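Local structure of putative oxidoreductase with NAD(P)-binding Rossmann-fold domain (Clostridium difficile, 3UUW) at residues 12-17 with 35-40; 68-73 with 89-94; 119-124 with 270-275. The protein is a putative oxidoreductase of the GFO/IDH/MocA family that probably binds NAD(P) in its Rossmann-fold domain, its substrate not being established. One frame throughout, in Å; residues are numbered along the deposited sequence.

In the fold
From the N terminus, contact 1 (12-17 with 35-40) closes first: helix 16-26 leads from strand 8-12 over to edge strand 33-38 of the parallel sheet. Contact 2 (68-73 with 89-94) closes next, through helix 79-88, and pairs two inner strands. Contact 3 (119-124 with 270-275) spans 145 residues that hold all eight strands of the mixed sheet, before helix 269-281 returns to the opposite edge strand, 120-122. The three follow in series, neither nested nor crossed. Contacts 1 and 2 join where Ile12 pairs with Phe71 and His73; contacts 2 and 3 join where strands 92-95 and 120-122 lie side by side, Val93 bonding to Asn119 and Met121.

Contact 1. Residues 12-17 with 35-40; sequences IGLGSI and VGAFTP
Leu14 lies over the methyl of Ala37 and the side chain of Thr39: its CD1 is 4.0 Å from Ala37 CB and 3.9 Å from Thr39 CG2. This is the first beta-alpha-beta corner of a Rossmann fold, probably the dinucleotide-binding one, where strand 8-12 runs into helix 16-26 through a glycine-rich turn beside the end of parallel strand 33-38. Gly13 and Gly15 fit the GxGxxA pattern of such turns, consistent with an NAD(P) site. Gly13 takes a positive phi of 95°, and a CB there would press on the carbonyl oxygen of Ile12, so the backbone itself calls for glycine; Gly15 sits at the N-cap of the helix. The strands pair at Ile12 and Phe38, whose side chains leave on the same face, Ile12 CG2 meeting the edge of the phenyl ring 4.2 Å from Phe38 CD2. Leu14 and Ala37 also pack against Ile48 and Cys49 of helix 42-52, respectively. Just past strand 8-12, Gly13 N donates to Phe38 O at 2.9 Å, nearly straight at 164°. With chi1 of Thr39 at -160°, OG1 swings away from its own N to face the turn, where Thr39 OG1 accepts a hydrogen bond from Leu14 N at 3.2 Å, though the position of OG1 is less sure.

Contact 2. Residues 68-73 with 89-94; sequences DCIFLH and LGVHVY
One face of the Phe71 ring carries Tyr94 CB, 4.2 Å from the ring centroid, while one face of the Tyr94 ring carries Phe71 CE2, set toward the rim. The two rings meet obliquely with their planes at 34°, and the closest carbons, Phe71 CD2 and Tyr94 CD1, are 3.4 Å apart. Tyr94 reaches this place with CG swung opposite its own N (chi1 175°), whereas CG of Phe71 stays beside its N (chi1 -82°). At the edge of the His92 imidazole are Asp68 O, 3.2 Å from His92 CD2, and Cys69 CB. These aromatics share one face of a parallel pair, strands 69-72 and 92-95, within a Rossmann beta-alpha-beta unit whose crossover is helix 79-88. Helix 269-281 covers this face, Phe71 touching Ser273 and His92 touching Ile280. The other face, with Ile70 and Val93, turns toward helix 79-88; there Ile70 CG1 touches Val91 CG2 at 3.9 Å and Val93 packs on Leu86. Four backbone bonds zip the strands, from His92 N to Asp68 O at the start to Leu72 N to Tyr94 O at the end, the last 2.8 Å long. Gly90, just past the helix, closes it with a Schellman motif, and a water donates to both Asp68 O and Gly90 O. Tyr94 OH bonds to Tyr22 OH, and His92 ND1 to Asn119 N.

Contact 3. Residues 119-124 with 270-275; sequences NLMVGF and EDISNH
Fully extended torsions carry Met121 out from its strand: chi1 -170°, then chi2 and chi3 likewise extended, so that CE ends against Ile272 on the helix. The isoleucine answers in kind, its CG1 swung opposite its N (chi1 -163°) and CD1 continuing straight on toward the Gly123 turn. Met121 CE meets Ile272 CG1 at 3.5 Å, tighter than usual for two carbons, and lies 3.9 Å from Ile272 CD1. Met121 CE also lies near the plane of the His275 imidazole, at its edge, 4.3 Å from His275 CD2. Beyond the methionine, Ile272 CD1 reaches the backbone where the chain turns, 3.9 Å from Gly123 CA and 3.7 Å from Phe124 N. That turn is an inverse gamma turn centred on Gly123, closed by a 2.9 Å bond from Phe124 N to Val122 O. The segments meet by van der Waals packing alone. Here the last strand of the Rossmann sheet, 120-122, runs nearly antiparallel to the 270-275 part of helix 269-281, at 176°, with the axes 10.6 Å apart. Tyr94 of strand 92-95 touches both Met121 and Ile272, Ser273 rests on Tyr22 and Ile25 of helix 16-26, and Phe124 packs on Ile169 of helix 160-179.

Contact 1. Residues 12-17 with 35-40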
# COMPACT_ATOMS: atom_id res chain seq x y z
N ILE A 12 -37.50 14.93 -9.45
CA ILE A 12 -38.56 14.01 -9.06
C ILE A 12 -37.93 12.78 -8.43
O ILE A 12 -37.09 12.11 -9.04
CB ILE A 12 -39.46 13.63 -10.28
CG1 ILE A 12 -40.26 14.85 -10.73
CG2 ILE A 12 -40.38 12.49 -9.94
CD1 ILE A 12 -41.03 14.65 -12.05
N GLY A 13 -38.39 12.45 -7.22
CA GLY A 13 -37.86 11.32 -6.46
C GLY A 13 -36.78 11.85 -5.54
O GLY A 13 -35.72 12.28 -5.99
N LEU A 14 -37.07 11.89 -4.25
CA LEU A 14 -36.13 12.42 -3.27
C LEU A 14 -35.71 11.33 -2.29
O LEU A 14 -35.55 11.59 -1.09
CB LEU A 14 -36.73 13.61 -2.56
CG LEU A 14 -37.16 14.78 -3.45
CD1 LEU A 14 -37.92 15.82 -2.63
CD2 LEU A 14 -35.94 15.39 -4.14
N GLY A 15 -35.46 10.14 -2.83
CA GLY A 15 -35.02 8.97 -2.07
C GLY A 15 -33.55 9.00 -1.69
O GLY A 15 -32.88 10.02 -1.81
N SER A 16 -33.02 7.86 -1.25
CA SER A 16 -31.65 7.85 -0.73
C SER A 16 -30.61 8.23 -1.80
O SER A 16 -29.67 8.95 -1.52
CB SER A 16 -31.32 6.52 -0.06
OG SER A 16 -31.19 5.49 -1.02
N ILE A 17 -30.78 7.76 -3.03
CA ILE A 17 -29.86 8.10 -4.11
C ILE A 17 -29.90 9.60 -4.44
O ILE A 17 -28.86 10.25 -4.58
CB ILE A 17 -30.14 7.23 -5.36
CG1 ILE A 17 -29.94 5.75 -5.02
CG2 ILE A 17 -29.28 7.64 -6.48
CD1 ILE A 17 -28.56 5.42 -4.47
N VAL A 35 -36.10 25.00 -9.66
CA VAL A 35 -37.49 25.42 -9.55
C VAL A 35 -38.27 24.74 -8.44
O VAL A 35 -39.10 25.39 -7.77
CB VAL A 35 -38.21 25.19 -10.90
CG1 VAL A 35 -39.74 25.35 -10.77
CG2 VAL A 35 -37.64 26.12 -11.94
N GLY A 36 -38.04 23.45 -8.25
CA GLY A 36 -38.77 22.71 -7.25
C GLY A 36 -38.50 21.23 -7.29
O GLY A 36 -37.73 20.74 -8.12
N ALA A 37 -39.18 20.51 -6.40
CA ALA A 37 -39.00 19.09 -6.30
C ALA A 37 -40.29 18.41 -5.86
O ALA A 37 -41.11 19.01 -5.17
CB ALA A 37 -37.86 18.76 -5.31
N PHE A 38 -40.46 17.17 -6.29
CA PHE A 38 -41.60 16.37 -5.93
C PHE A 38 -41.12 14.98 -5.59
O PHE A 38 -40.20 14.44 -6.22
CB PHE A 38 -42.60 16.26 -7.10
CG PHE A 38 -43.64 15.18 -6.89
CD1 PHE A 38 -44.75 15.40 -6.10
CD2 PHE A 38 -43.43 13.90 -7.40
CE1 PHE A 38 -45.67 14.39 -5.88
CE2 PHE A 38 -44.34 12.89 -7.19
CZ PHE A 38 -45.46 13.13 -6.43
N THR A 39 -41.75 14.43 -4.55
CA THR A 39 -41.64 13.02 -4.21
C THR A 39 -43.02 12.63 -3.63
O THR A 39 -43.70 13.47 -3.03
CB THR A 39 -40.42 12.72 -3.30
OG1 THR A 39 -40.09 11.33 -3.39
CG2 THR A 39 -40.67 13.12 -1.83
N PRO A 40 -43.47 11.38 -3.83
CA PRO A 40 -44.83 11.02 -3.38
C PRO A 40 -45.14 11.21 -1.91
O PRO A 40 -46.29 11.51 -1.57
CB PRO A 40 -44.93 9.54 -3.74
CG PRO A 40 -44.04 9.38 -4.89
CD PRO A 40 -42.91 10.35 -4.72

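Contact 2. Residues 68-73 with 89-94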
# COMPACT_ATOMS: atom_id res chain seq x y z
N ASP A 68 -37.64 23.13 -17.61
CA ASP A 68 -37.11 22.77 -18.92
C ASP A 68 -36.53 21.35 -18.89
O ASP A 68 -36.42 20.69 -19.92
CB ASP A 68 -36.02 23.76 -19.35
CG ASP A 68 -36.51 25.18 -19.43
OD1 ASP A 68 -37.50 25.41 -20.15
OD2 ASP A 68 -35.88 26.09 -18.81
N CYS A 69 -36.17 20.90 -17.69
CA CYS A 69 -35.56 19.58 -17.52
C CYS A 69 -35.81 19.05 -16.12
O CYS A 69 -36.07 19.81 -15.18
CB CYS A 69 -34.06 19.64 -17.82
SG CYS A 69 -33.07 20.59 -16.63
N ILE A 70 -35.70 17.73 -15.99
CA ILE A 70 -35.96 17.03 -14.76
C ILE A 70 -34.89 15.97 -14.51
O ILE A 70 -34.52 15.24 -15.43
CB ILE A 70 -37.32 16.29 -14.81
CG1 ILE A 70 -38.48 17.29 -14.98
CG2 ILE A 70 -37.53 15.38 -13.57
CD1 ILE A 70 -38.87 18.04 -13.75
N PHE A 71 -34.41 15.92 -13.27
CA PHE A 71 -33.59 14.82 -12.74
C PHE A 71 -34.58 13.88 -12.04
O PHE A 71 -35.29 14.28 -11.11
CB PHE A 71 -32.51 15.32 -11.76
CG PHE A 71 -31.29 15.86 -12.43
CD1 PHE A 71 -31.28 17.12 -13.00
CD2 PHE A 71 -30.12 15.11 -12.46
CE1 PHE A 71 -30.15 17.61 -13.61
CE2 PHE A 71 -28.99 15.60 -13.09
CZ PHE A 71 -29.01 16.83 -13.66
N LEU A 72 -34.67 12.66 -12.56
CA LEU A 72 -35.59 11.64 -12.08
C LEU A 72 -34.84 10.51 -11.36
O LEU A 72 -34.02 9.80 -11.95
CB LEU A 72 -36.36 11.07 -13.27
CG LEU A 72 -37.32 9.95 -12.97
CD1 LEU A 72 -38.42 10.39 -12.03
CD2 LEU A 72 -37.90 9.43 -14.29
N HIS A 73 -35.14 10.35 -10.08
CA HIS A 73 -34.42 9.37 -9.25
C HIS A 73 -35.39 8.42 -8.60
O HIS A 73 -35.18 7.98 -7.48
CB HIS A 73 -33.57 10.08 -8.17
CG HIS A 73 -32.73 11.19 -8.71
ND1 HIS A 73 -31.67 10.98 -9.57
CD2 HIS A 73 -32.80 12.53 -8.53
CE1 HIS A 73 -31.13 12.14 -9.90
NE2 HIS A 73 -31.80 13.10 -9.29
N LEU A 89 -44.67 16.44 -21.91
CA LEU A 89 -44.77 17.79 -21.38
C LEU A 89 -43.58 18.68 -21.79
O LEU A 89 -43.50 19.84 -21.37
CB LEU A 89 -44.93 17.78 -19.85
CG LEU A 89 -46.32 17.42 -19.33
CD1 LEU A 89 -46.26 17.18 -17.83
CD2 LEU A 89 -47.35 18.52 -19.70
N GLY A 90 -42.67 18.15 -22.61
CA GLY A 90 -41.61 18.96 -23.22
C GLY A 90 -40.38 19.20 -22.38
O GLY A 90 -39.66 20.18 -22.60
N VAL A 91 -40.09 18.30 -21.45
CA VAL A 91 -38.92 18.47 -20.60
C VAL A 91 -37.85 17.42 -20.90
O VAL A 91 -38.17 16.26 -21.12
CB VAL A 91 -39.27 18.45 -19.09
CG1 VAL A 91 -40.33 19.52 -18.76
CG2 VAL A 91 -39.74 17.10 -18.66
N HIS A 92 -36.59 17.84 -20.88
CA HIS A 92 -35.44 16.93 -21.00
C HIS A 92 -35.41 16.11 -19.73
O HIS A 92 -35.81 16.58 -18.65
CB HIS A 92 -34.12 17.68 -21.10
CG HIS A 92 -34.06 18.67 -22.22
ND1 HIS A 92 -33.70 18.32 -23.50
CD2 HIS A 92 -34.31 19.99 -22.24
CE1 HIS A 92 -33.72 19.40 -24.26
NE2 HIS A 92 -34.08 20.42 -23.53
N VAL A 93 -34.90 14.88 -19.82
CA VAL A 93 -34.92 14.00 -18.66
C VAL A 93 -33.59 13.31 -18.43
O VAL A 93 -33.02 12.74 -19.36
CB VAL A 93 -35.98 12.92 -18.81
CG1 VAL A 93 -35.95 11.94 -17.61
CG2 VAL A 93 -37.35 13.58 -18.94
N TYR A 94 -33.07 13.47 -17.22
CA TYR A 94 -31.96 12.67 -16.73
C TYR A 94 -32.53 11.64 -15.76
O TYR A 94 -33.28 11.99 -14.84
CB TYR A 94 -30.94 13.54 -16.00
CG TYR A 94 -29.79 12.79 -15.36
CD1 TYR A 94 -29.95 12.12 -14.12
CD2 TYR A 94 -28.54 12.73 -15.98
CE1 TYR A 94 -28.88 11.44 -13.53
CE2 TYR A 94 -27.47 12.05 -15.40
CZ TYR A 94 -27.65 11.40 -14.18
OH TYR A 94 -26.57 10.74 -13.62
O HOH W 1 -37.49 21.68 -22.30

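Contact 3. Residues 119-124 with 270-275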
# COMPACT_ATOMS: atom_id res chain seq x y z
N ASN A 119 -33.44 15.64 -24.82
CA ASN A 119 -32.40 14.73 -24.37
C ASN A 119 -32.94 13.84 -23.27
O ASN A 119 -33.58 14.32 -22.32
CB ASN A 119 -31.19 15.50 -23.83
CG ASN A 119 -30.44 16.25 -24.91
OD1 ASN A 119 -30.41 15.81 -26.06
ND2 ASN A 119 -29.83 17.39 -24.53
N LEU A 120 -32.75 12.55 -23.47
CA LEU A 120 -33.10 11.52 -22.47
C LEU A 120 -31.78 10.86 -22.18
O LEU A 120 -31.24 10.17 -23.04
CB LEU A 120 -34.11 10.53 -23.06
CG LEU A 120 -34.49 9.32 -22.19
CD1 LEU A 120 -35.05 9.75 -20.86
CD2 LEU A 120 -35.50 8.42 -22.97
N MET A 121 -31.23 11.13 -20.99
CA MET A 121 -29.91 10.64 -20.60
C MET A 121 -30.00 9.70 -19.41
O MET A 121 -30.71 10.00 -18.43
CB MET A 121 -29.02 11.80 -20.21
CG MET A 121 -27.56 11.47 -20.01
SD MET A 121 -26.66 12.96 -19.52
CE MET A 121 -24.98 12.31 -19.56
N VAL A 122 -29.26 8.59 -19.46
CA VAL A 122 -29.18 7.63 -18.37
C VAL A 122 -27.89 7.87 -17.59
O VAL A 122 -26.81 8.09 -18.18
CB VAL A 122 -29.28 6.18 -18.87
CG1 VAL A 122 -29.05 5.19 -17.74
CG2 VAL A 122 -30.67 5.96 -19.56
N GLY A 123 -28.01 7.80 -16.26
CA GLY A 123 -26.94 8.16 -15.35
C GLY A 123 -25.84 7.15 -15.15
O GLY A 123 -25.64 6.61 -14.02
N PHE A 124 -25.09 6.89 -16.21
CA PHE A 124 -23.92 6.01 -16.10
C PHE A 124 -22.75 6.87 -15.64
O PHE A 124 -21.89 7.25 -16.43
CB PHE A 124 -23.65 5.26 -17.41
CG PHE A 124 -24.67 4.20 -17.71
CD1 PHE A 124 -24.79 3.08 -16.89
CD2 PHE A 124 -25.49 4.30 -18.82
CE1 PHE A 124 -25.72 2.13 -17.16
CE2 PHE A 124 -26.42 3.33 -19.08
CZ PHE A 124 -26.53 2.25 -18.25
N GLU A 270 -20.86 14.53 -10.30
CA GLU A 270 -20.78 15.95 -10.52
C GLU A 270 -20.65 16.28 -12.01
O GLU A 270 -21.41 17.11 -12.55
CB GLU A 270 -19.63 16.57 -9.68
CG GLU A 270 -19.49 18.04 -9.86
CD GLU A 270 -18.60 18.71 -8.81
OE1 GLU A 270 -18.04 19.76 -9.12
OE2 GLU A 270 -18.51 18.20 -7.69
N ASP A 271 -19.75 15.60 -12.69
CA ASP A 271 -19.52 15.93 -14.09
C ASP A 271 -20.67 15.47 -14.99
O ASP A 271 -21.03 16.18 -15.93
CB ASP A 271 -18.18 15.41 -14.54
CG ASP A 271 -17.03 16.17 -13.87
OD1 ASP A 271 -17.19 17.40 -13.62
OD2 ASP A 271 -16.00 15.55 -13.58
N ILE A 272 -21.27 14.33 -14.67
CA ILE A 272 -22.37 13.84 -15.52
C ILE A 272 -23.57 14.78 -15.40
O ILE A 272 -24.24 15.08 -16.39
CB ILE A 272 -22.76 12.37 -15.26
CG1 ILE A 272 -23.58 11.84 -16.44
CG2 ILE A 272 -23.52 12.17 -13.90
CD1 ILE A 272 -23.86 10.35 -16.36
N SER A 273 -23.86 15.23 -14.18
CA SER A 273 -25.01 16.10 -13.96
C SER A 273 -24.77 17.45 -14.66
O SER A 273 -25.67 18.00 -15.33
CB SER A 273 -25.31 16.25 -12.46
OG SER A 273 -25.56 14.96 -11.85
N ASN A 274 -23.57 18.00 -14.52
CA ASN A 274 -23.25 19.26 -15.16
C ASN A 274 -23.23 19.16 -16.68
O ASN A 274 -23.60 20.10 -17.38
CB ASN A 274 -21.96 19.85 -14.62
CG ASN A 274 -22.10 20.34 -13.17
OD1 ASN A 274 -23.18 20.71 -12.74
ND2 ASN A 274 -20.99 20.36 -12.45
N HIS A 275 -22.79 18.03 -17.20
CA HIS A 275 -22.80 17.79 -18.61
C HIS A 275 -24.22 17.77 -19.16
O HIS A 275 -24.49 18.34 -20.20
CB HIS A 275 -22.08 16.49 -18.94
CG HIS A 275 -21.92 16.25 -20.40
ND1 HIS A 275 -21.28 17.15 -21.23
CD2 HIS A 275 -22.33 15.24 -21.20
CE1 HIS A 275 -21.28 16.68 -22.47
NE2 HIS A 275 -21.91 15.52 -22.47